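PDB 1QP8: formate dehydrogenase from Pyrobaculum aerophilum, which binds NADPH and probably reduces 2-oxoacids such as glyoxylate or hydroxypyruvate to the D-hydroxyacids. Local coordinates for residues L36-T41 / Q55-G60; L51-V56 / R280-Y285. One frame throughout, in Å; residues are numbered along the deposited sequence.

Overall arrangement
Contacts 1 and 2 meet at Gln55 and Val56, in the short strand 54-55 and the loop that follows it, and their centres lie about 11 Å apart. Contact 1 sets segment 36-41 beside the strand's end, and contact 2 lays helix 268-286 against it. The two also touch directly, Leu36 CB packing 3.8 Å from Leu282 CD2. Past the shared residues the chain runs on to the cofactor: Ala59 and Gly60 of contact 1 line the NADPH pocket, with Gly60 CA 3.3 Å from O3D of NADPH. Contact 2 stands further back, the Gln55 side chain being about 11 Å from the cofactor at the nearest atoms.

Contact 1: L36-T41 / Q55-G60; sequences LVSRIT and QVVTAG. With NDP (NADPH dihydro-nicotinamide-adenine-dinucleotide phosphate), chain C.
The guanidinium of Arg39 meets Thr58 at its edge, near its own plane, where NH2 lies 4.1 Å from Thr58 CG2; this arginine is poorly ordered, so the position of this contact is uncertain. At the cofactor end, the nicotinamide ring of NADPH is met by Ala59, whose CB comes 3.4 Å from C6N. A third flat group, the Gln55 amide, is held within its own segment on this side. Its NE2 bonds to Val56 O at 3.0 Å, nearly in the plane of its own amide but 37° above the plane of the Val56 carbonyl. A bend at chi2 (65°) folds the glutamine back over the next peptide, while its OE1 takes a bond from Asn281.

The backbones join at one parallel bridge, Val37 with Val56. Val37 N donates to Gln55 O at 3.0 Å, and Val37 O receives Val57 N at 2.9 Å, both nearly along the C=O axis. Beside the bridge, Leu36 CD1 packs 4.1 Å from Val57 CG2 and also rests on CG of Gln55. Further along, Thr58 CG2 sits 3.7 Å from Ser38 OG. Trp271 and Val275 of helix 268-286 pack on Val57.

Thr58 places OG1 between its backbone N and carbonyl carbon (chi1 62°), from where it bonds to Gly60 O at 3.0 Å and links the two ends of the Thr58 to Gly60 part of the loop. With an alanine here, Gly60 O would probably lose this partner, Ser38 OG and Arg39 would lose their methyl neighbour, and the loop would be freer to shift beside the cofactor. The whole is characteristic of the catalytic domain of D-2-hydroxyacid dehydrogenases, in which a loop after a parallel strand reaches the cleft that holds the nicotinamide.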
loop_
_atom_site.group_PDB
_atom_site.type_symbol
_atom_site.label_atom_id
_atom_site.label_comp_id
_atom_site.label_asym_id
_atom_site.label_seq_id
_atom_site.Cartn_x
_atom_site.Cartn_y
_atom_site.Cartn_z
ATOM N N LEU A 36 5.059 -10.091 -33.594
ATOM C CA LEU A 36 3.946 -9.412 -32.885
ATOM C C LEU A 36 2.671 -10.166 -32.532
ATOM O O LEU A 36 1.699 -10.152 -33.274
ATOM C CB LEU A 36 3.526 -8.104 -33.579
ATOM C CG LEU A 36 2.819 -7.202 -32.545
ATOM C CD1 LEU A 36 3.715 -7.071 -31.320
ATOM C CD2 LEU A 36 2.539 -5.832 -33.083
ATOM N N VAL A 37 2.677 -10.762 -31.348
ATOM C CA VAL A 37 1.546 -11.528 -30.854
ATOM C C VAL A 37 1.494 -11.496 -29.324
ATOM O O VAL A 37 2.384 -10.940 -28.653
ATOM C CB VAL A 37 1.652 -13.043 -31.241
ATOM C CG1 VAL A 37 1.968 -13.203 -32.714
ATOM C CG2 VAL A 37 2.722 -13.730 -30.370
ATOM N N SER A 38 0.454 -12.134 -28.790
ATOM C CA SER A 38 0.263 -12.252 -27.357
ATOM C C SER A 38 0.326 -13.753 -27.063
ATOM O O SER A 38 0.850 -14.204 -26.045
ATOM C CB SER A 38 -1.091 -11.694 -26.964
ATOM O OG SER A 38 -0.970 -10.931 -25.784
ATOM N N ARG A 39 -0.225 -14.523 -27.980
ATOM C CA ARG A 39 -0.218 -15.965 -27.876
ATOM C C ARG A 39 -0.035 -16.440 -29.314
ATOM O O ARG A 39 -0.289 -15.688 -30.265
ATOM C CB ARG A 39 -1.535 -16.479 -27.275
ATOM C CG ARG A 39 -1.481 -16.697 -25.763
ATOM C CD ARG A 39 -2.537 -15.892 -25.017
ATOM N NE ARG A 39 -1.946 -15.046 -23.974
ATOM C CZ ARG A 39 -1.660 -15.441 -22.732
ATOM N NH1 ARG A 39 -1.914 -16.687 -22.346
ATOM N NH2 ARG A 39 -1.105 -14.589 -21.876
ATOM N N ILE A 40 0.435 -17.667 -29.487
ATOM C CA ILE A 40 0.631 -18.171 -30.830
ATOM C C ILE A 40 0.548 -19.678 -30.770
ATOM O O ILE A 40 1.106 -20.299 -29.871
ATOM C CB ILE A 40 1.994 -17.708 -31.393
ATOM C CG1 ILE A 40 2.046 -17.956 -32.902
ATOM C CG2 ILE A 40 3.124 -18.409 -30.686
ATOM C CD1 ILE A 40 3.334 -17.461 -33.574
ATOM N N THR A 41 -0.172 -20.267 -31.713
ATOM C CA THR A 41 -0.334 -21.712 -31.731
ATOM C C THR A 41 0.631 -22.371 -32.695
ATOM O O THR A 41 1.238 -21.710 -33.540
ATOM C CB THR A 41 -1.762 -22.110 -32.158
ATOM O OG1 THR A 41 -1.987 -21.699 -33.514
ATOM C CG2 THR A 41 -2.791 -21.450 -31.251
ATOM N N GLN A 55 7.940 -10.923 -31.520
ATOM C CA GLN A 55 7.813 -9.966 -30.432
ATOM C C GLN A 55 6.525 -10.258 -29.701
ATOM O O GLN A 55 5.442 -10.204 -30.297
ATOM C CB GLN A 55 7.748 -8.534 -30.954
ATOM C CG GLN A 55 7.523 -7.491 -29.854
ATOM C CD GLN A 55 8.686 -7.427 -28.877
ATOM O OE1 GLN A 55 9.820 -7.114 -29.268
ATOM N NE2 GLN A 55 8.418 -7.728 -27.602
ATOM N N VAL A 56 6.647 -10.565 -28.414
ATOM C CA VAL A 56 5.486 -10.851 -27.592
ATOM C C VAL A 56 5.114 -9.602 -26.801
ATOM O O VAL A 56 5.978 -8.885 -26.309
ATOM C CB VAL A 56 5.764 -12.010 -26.603
ATOM C CG1 VAL A 56 4.472 -12.375 -25.862
ATOM C CG2 VAL A 56 6.311 -13.225 -27.351
ATOM N N VAL A 57 3.819 -9.349 -26.682
ATOM C CA VAL A 57 3.318 -8.188 -25.953
ATOM C C VAL A 57 3.392 -8.347 -24.432
ATOM O O VAL A 57 3.670 -7.391 -23.714
ATOM C CB VAL A 57 1.857 -7.910 -26.343
ATOM C CG1 VAL A 57 1.423 -6.547 -25.815
ATOM C CG2 VAL A 57 1.713 -7.975 -27.853
ATOM N N THR A 58 3.137 -9.552 -23.943
ATOM C CA THR A 58 3.167 -9.810 -22.502
ATOM C C THR A 58 4.587 -9.809 -21.925
ATOM O O THR A 58 5.576 -9.899 -22.654
ATOM C CB THR A 58 2.538 -11.163 -22.188
ATOM O OG1 THR A 58 3.306 -12.191 -22.828
ATOM C CG2 THR A 58 1.110 -11.218 -22.708
ATOM N N ALA A 59 4.692 -9.727 -20.609
ATOM C CA ALA A 59 6.003 -9.715 -19.984
ATOM C C ALA A 59 6.611 -11.109 -19.879
ATOM O O ALA A 59 7.838 -11.248 -19.865
ATOM C CB ALA A 59 5.912 -9.085 -18.616
ATOM N N GLY A 60 5.754 -12.131 -19.807
ATOM C CA GLY A 60 6.229 -13.502 -19.692
ATOM C C GLY A 60 6.229 -14.241 -21.009
ATOM O O GLY A 60 5.670 -13.739 -21.974
HETATM P PA NDP C . 11.991 -9.558 -16.029
HETATM O O1A NDP C . 11.759 -10.779 -16.862
HETATM O O2A NDP C . 10.755 -8.997 -16.618
HETATM O O5B NDP C . 12.281 -10.618 -14.799
HETATM C C5B NDP C . 13.735 -10.882 -14.656
HETATM C C4B NDP C . 14.127 -10.933 -13.134
HETATM O O4B NDP C . 13.774 -12.198 -12.451
HETATM C C3B NDP C . 15.684 -10.853 -12.882
HETATM O O3B NDP C . 15.936 -10.458 -11.546
HETATM C C2B NDP C . 16.032 -12.299 -13.240
HETATM O O2B NDP C . 17.283 -12.853 -13.054
HETATM C C1B NDP C . 14.966 -13.021 -12.527
HETATM N N9A NDP C . 14.812 -14.366 -12.976
HETATM C C8A NDP C . 14.382 -14.885 -14.169
HETATM N N7A NDP C . 14.367 -16.218 -14.163
HETATM C C5A NDP C . 14.811 -16.541 -12.905
HETATM C C6A NDP C . 15.037 -17.813 -12.259
HETATM N N6A NDP C . 14.801 -18.957 -12.931
HETATM N N1A NDP C . 15.508 -17.793 -10.952
HETATM C C2A NDP C . 15.737 -16.569 -10.337
HETATM N N3A NDP C . 15.561 -15.368 -10.860
HETATM C C4A NDP C . 15.074 -15.433 -12.154
HETATM O O3 NDP C . 11.211 -8.963 -14.805
HETATM P PN NDP C . 9.725 -8.572 -14.227
HETATM O O1N NDP C . 9.818 -7.980 -12.873
HETATM O O2N NDP C . 8.977 -7.672 -15.162
HETATM O O5D NDP C . 8.888 -10.007 -14.155
HETATM C C5D NDP C . 8.282 -10.503 -15.372
HETATM C C4D NDP C . 7.488 -11.760 -14.976
HETATM O O4D NDP C . 6.427 -11.381 -14.066
HETATM C C3D NDP C . 6.813 -12.384 -16.197
HETATM O O3D NDP C . 7.713 -13.304 -16.794
HETATM C C2D NDP C . 5.534 -13.001 -15.571
HETATM O O2D NDP C . 5.742 -14.367 -15.177
HETATM C C1D NDP C . 5.186 -12.047 -14.405
HETATM N N1N NDP C . 4.096 -11.021 -14.763
HETATM C C2N NDP C . 2.895 -11.085 -13.976
HETATM C C3N NDP C . 1.884 -10.145 -14.295
HETATM C C7N NDP C . 0.553 -10.188 -13.448
HETATM O O7N NDP C . -0.236 -9.273 -13.591
HETATM N N7N NDP C . 0.375 -11.246 -12.611
HETATM C C4N NDP C . 1.981 -9.145 -15.338
HETATM C C5N NDP C . 3.239 -9.202 -16.038
HETATM C C6N NDP C . 4.262 -10.069 -15.797
HETATM P P2B NDP C . 18.270 -12.821 -14.438
HETATM O O1X NDP C . 19.441 -13.528 -13.802
HETATM O O2X NDP C . 17.487 -13.611 -15.425
HETATM O O3X NDP C . 18.428 -11.413 -14.760
#

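Contact 2: L51-V56 / R280-Y285; sequences LKFIQV and RNLITY
Phe53 and Tyr285 lie face to face, centroids 4.2 Å apart and planes within 6° of parallel, while the two side chains run past each other in opposite directions. The overlap continues to the base of the phenylalanine, whose CB sits 3.7 Å from Tyr285 CZ, over the tyrosine face as a CH-pi contact. At the edge of the Phe53 ring, near its plane, comes Leu282, with CD1 close to CE2. Phe53 extends its ring toward the helix with CG anti to the backbone N (chi1 -178°).

Two residues on from Phe53, Gln55 CB packs 4.0 Å from Leu282 CD2. The polar link is the bond from Asn281 ND2 to Gln55 OE1, 2.7 Å long and nearly straight at 169°. The acceptor lies close to the plane of the Asn281 amide, yet the two amides stand steeply across each other.

Outside this shell, Asn281 OD1 accepts Arg292 N, so both ends of that amide are used, which probably fixes which way round it sits. Pro291 packs on Asn281 and Tyr285, and Ala76 of the neighbouring strand 75-76 touches Phe53, Gln55 and Asn281. The helix thus packs on strand 54-55 and the residue just before it. Helix 268-286 comes after the nucleotide-binding domain in sequence and packs back on the catalytic domain, as in the D-2-hydroxyacid dehydrogenase fold, where the chain's end rejoins that domain.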
loop_
_atom_site.group_PDB
_atom_site.type_symbol
_atom_site.label_atom_id
_atom_site.label_comp_id
_atom_site.label_asym_id
_atom_site.label_seq_id
_atom_site.Cartn_x
_atom_site.Cartn_y
_atom_site.Cartn_z
ATOM N N LEU A 51 9.634 -17.158 -40.652
ATOM C CA LEU A 51 9.553 -16.350 -39.450
ATOM C C LEU A 51 10.942 -16.358 -38.831
ATOM O O LEU A 51 11.560 -17.423 -38.677
ATOM C CB LEU A 51 8.545 -16.940 -38.469
ATOM C CG LEU A 51 8.344 -16.227 -37.120
ATOM C CD1 LEU A 51 7.845 -14.797 -37.318
ATOM C CD2 LEU A 51 7.337 -17.030 -36.302
ATOM N N LYS A 52 11.443 -15.175 -38.490
ATOM C CA LYS A 52 12.771 -15.078 -37.903
ATOM C C LYS A 52 12.785 -14.313 -36.580
ATOM O O LYS A 52 13.786 -14.335 -35.861
ATOM C CB LYS A 52 13.712 -14.423 -38.904
ATOM C CG LYS A 52 13.612 -15.068 -40.273
ATOM C CD LYS A 52 14.577 -14.463 -41.266
ATOM C CE LYS A 52 14.533 -15.220 -42.577
ATOM N NZ LYS A 52 13.180 -15.188 -43.192
ATOM N N PHE A 53 11.678 -13.639 -36.266
ATOM C CA PHE A 53 11.575 -12.880 -35.024
ATOM C C PHE A 53 10.147 -12.904 -34.504
ATOM O O PHE A 53 9.214 -12.878 -35.283
ATOM C CB PHE A 53 12.004 -11.430 -35.250
ATOM C CG PHE A 53 11.964 -10.577 -33.997
ATOM C CD1 PHE A 53 12.865 -10.793 -32.958
ATOM C CD2 PHE A 53 11.042 -9.534 -33.870
ATOM C CE1 PHE A 53 12.852 -9.978 -31.818
ATOM C CE2 PHE A 53 11.029 -8.724 -32.734
ATOM C CZ PHE A 53 11.935 -8.948 -31.713
ATOM N N ILE A 54 9.980 -12.971 -33.189
ATOM C CA ILE A 54 8.651 -12.978 -32.592
ATOM C C ILE A 54 8.617 -12.062 -31.380
ATOM O O ILE A 54 9.207 -12.380 -30.340
ATOM C CB ILE A 54 8.225 -14.385 -32.135
ATOM C CG1 ILE A 54 8.018 -15.297 -33.355
ATOM C CG2 ILE A 54 6.932 -14.309 -31.350
ATOM C CD1 ILE A 54 7.610 -16.736 -32.997
ATOM N N GLN A 55 7.940 -10.923 -31.520
ATOM C CA GLN A 55 7.813 -9.966 -30.432
ATOM C C GLN A 55 6.525 -10.258 -29.701
ATOM O O GLN A 55 5.442 -10.204 -30.297
ATOM C CB GLN A 55 7.748 -8.534 -30.954
ATOM C CG GLN A 55 7.523 -7.491 -29.854
ATOM C CD GLN A 55 8.686 -7.427 -28.877
ATOM O OE1 GLN A 55 9.820 -7.114 -29.268
ATOM N NE2 GLN A 55 8.418 -7.728 -27.602
ATOM N N VAL A 56 6.647 -10.565 -28.414
ATOM C CA VAL A 56 5.486 -10.851 -27.592
ATOM C C VAL A 56 5.114 -9.602 -26.801
ATOM O O VAL A 56 5.978 -8.885 -26.309
ATOM C CB VAL A 56 5.764 -12.010 -26.603
ATOM C CG1 VAL A 56 4.472 -12.375 -25.862
ATOM C CG2 VAL A 56 6.311 -13.225 -27.351
ATOM N N ARG A 280 7.797 -0.600 -30.270
ATOM C CA ARG A 280 9.076 0.104 -30.348
ATOM C C ARG A 280 10.248 -0.857 -30.423
ATOM O O ARG A 280 11.219 -0.607 -31.131
ATOM C CB ARG A 280 9.252 1.061 -29.171
ATOM C CG ARG A 280 8.163 2.109 -29.130
ATOM C CD ARG A 280 8.546 3.351 -28.351
ATOM N NE ARG A 280 7.349 4.099 -27.973
ATOM C CZ ARG A 280 6.593 3.808 -26.918
ATOM N NH1 ARG A 280 6.916 2.790 -26.128
ATOM N NH2 ARG A 280 5.502 4.520 -26.665
ATOM N N ASN A 281 10.142 -1.979 -29.726
ATOM C CA ASN A 281 11.222 -2.943 -29.706
ATOM C C ASN A 281 11.331 -3.663 -31.035
ATOM O O ASN A 281 12.419 -4.017 -31.503
ATOM C CB ASN A 281 10.984 -3.952 -28.594
ATOM C CG ASN A 281 12.226 -4.749 -28.268
ATOM O OD1 ASN A 281 13.278 -4.177 -27.981
ATOM N ND2 ASN A 281 12.115 -6.073 -28.311
ATOM N N LEU A 282 10.180 -3.873 -31.640
ATOM C CA LEU A 282 10.101 -4.570 -32.897
ATOM C C LEU A 282 10.739 -3.718 -33.985
ATOM O O LEU A 282 11.436 -4.226 -34.869
ATOM C CB LEU A 282 8.632 -4.838 -33.178
ATOM C CG LEU A 282 8.161 -5.642 -34.369
ATOM C CD1 LEU A 282 9.125 -6.744 -34.628
ATOM C CD2 LEU A 282 6.747 -6.175 -34.076
ATOM N N ILE A 283 10.518 -2.412 -33.902
ATOM C CA ILE A 283 11.055 -1.487 -34.882
ATOM C C ILE A 283 12.570 -1.393 -34.802
ATOM O O ILE A 283 13.239 -1.283 -35.840
ATOM C CB ILE A 283 10.431 -0.092 -34.709
ATOM C CG1 ILE A 283 8.948 -0.165 -35.063
ATOM C CG2 ILE A 283 11.121 0.911 -35.601
ATOM C CD1 ILE A 283 8.192 1.085 -34.752
ATOM N N THR A 284 13.121 -1.429 -33.585
ATOM C CA THR A 284 14.573 -1.366 -33.473
ATOM C C THR A 284 15.134 -2.657 -34.041
ATOM O O THR A 284 16.248 -2.690 -34.556
ATOM C CB THR A 284 15.078 -1.180 -32.027
ATOM O OG1 THR A 284 16.010 -2.224 -31.722
ATOM C CG2 THR A 284 13.929 -1.163 -31.033
ATOM N N TYR A 285 14.363 -3.730 -33.951
ATOM C CA TYR A 285 14.817 -4.970 -34.538
ATOM C C TYR A 285 14.797 -4.741 -36.046
ATOM O O TYR A 285 15.761 -5.028 -36.750
ATOM C CB TYR A 285 13.871 -6.113 -34.215
ATOM C CG TYR A 285 14.038 -7.259 -35.183
ATOM C CD1 TYR A 285 15.076 -8.176 -35.032
ATOM C CD2 TYR A 285 13.191 -7.390 -36.286
ATOM C CE1 TYR A 285 15.274 -9.191 -35.950
ATOM C CE2 TYR A 285 13.377 -8.394 -37.209
ATOM C CZ TYR A 285 14.421 -9.294 -37.038
ATOM O OH TYR A 285 14.613 -10.303 -37.951
#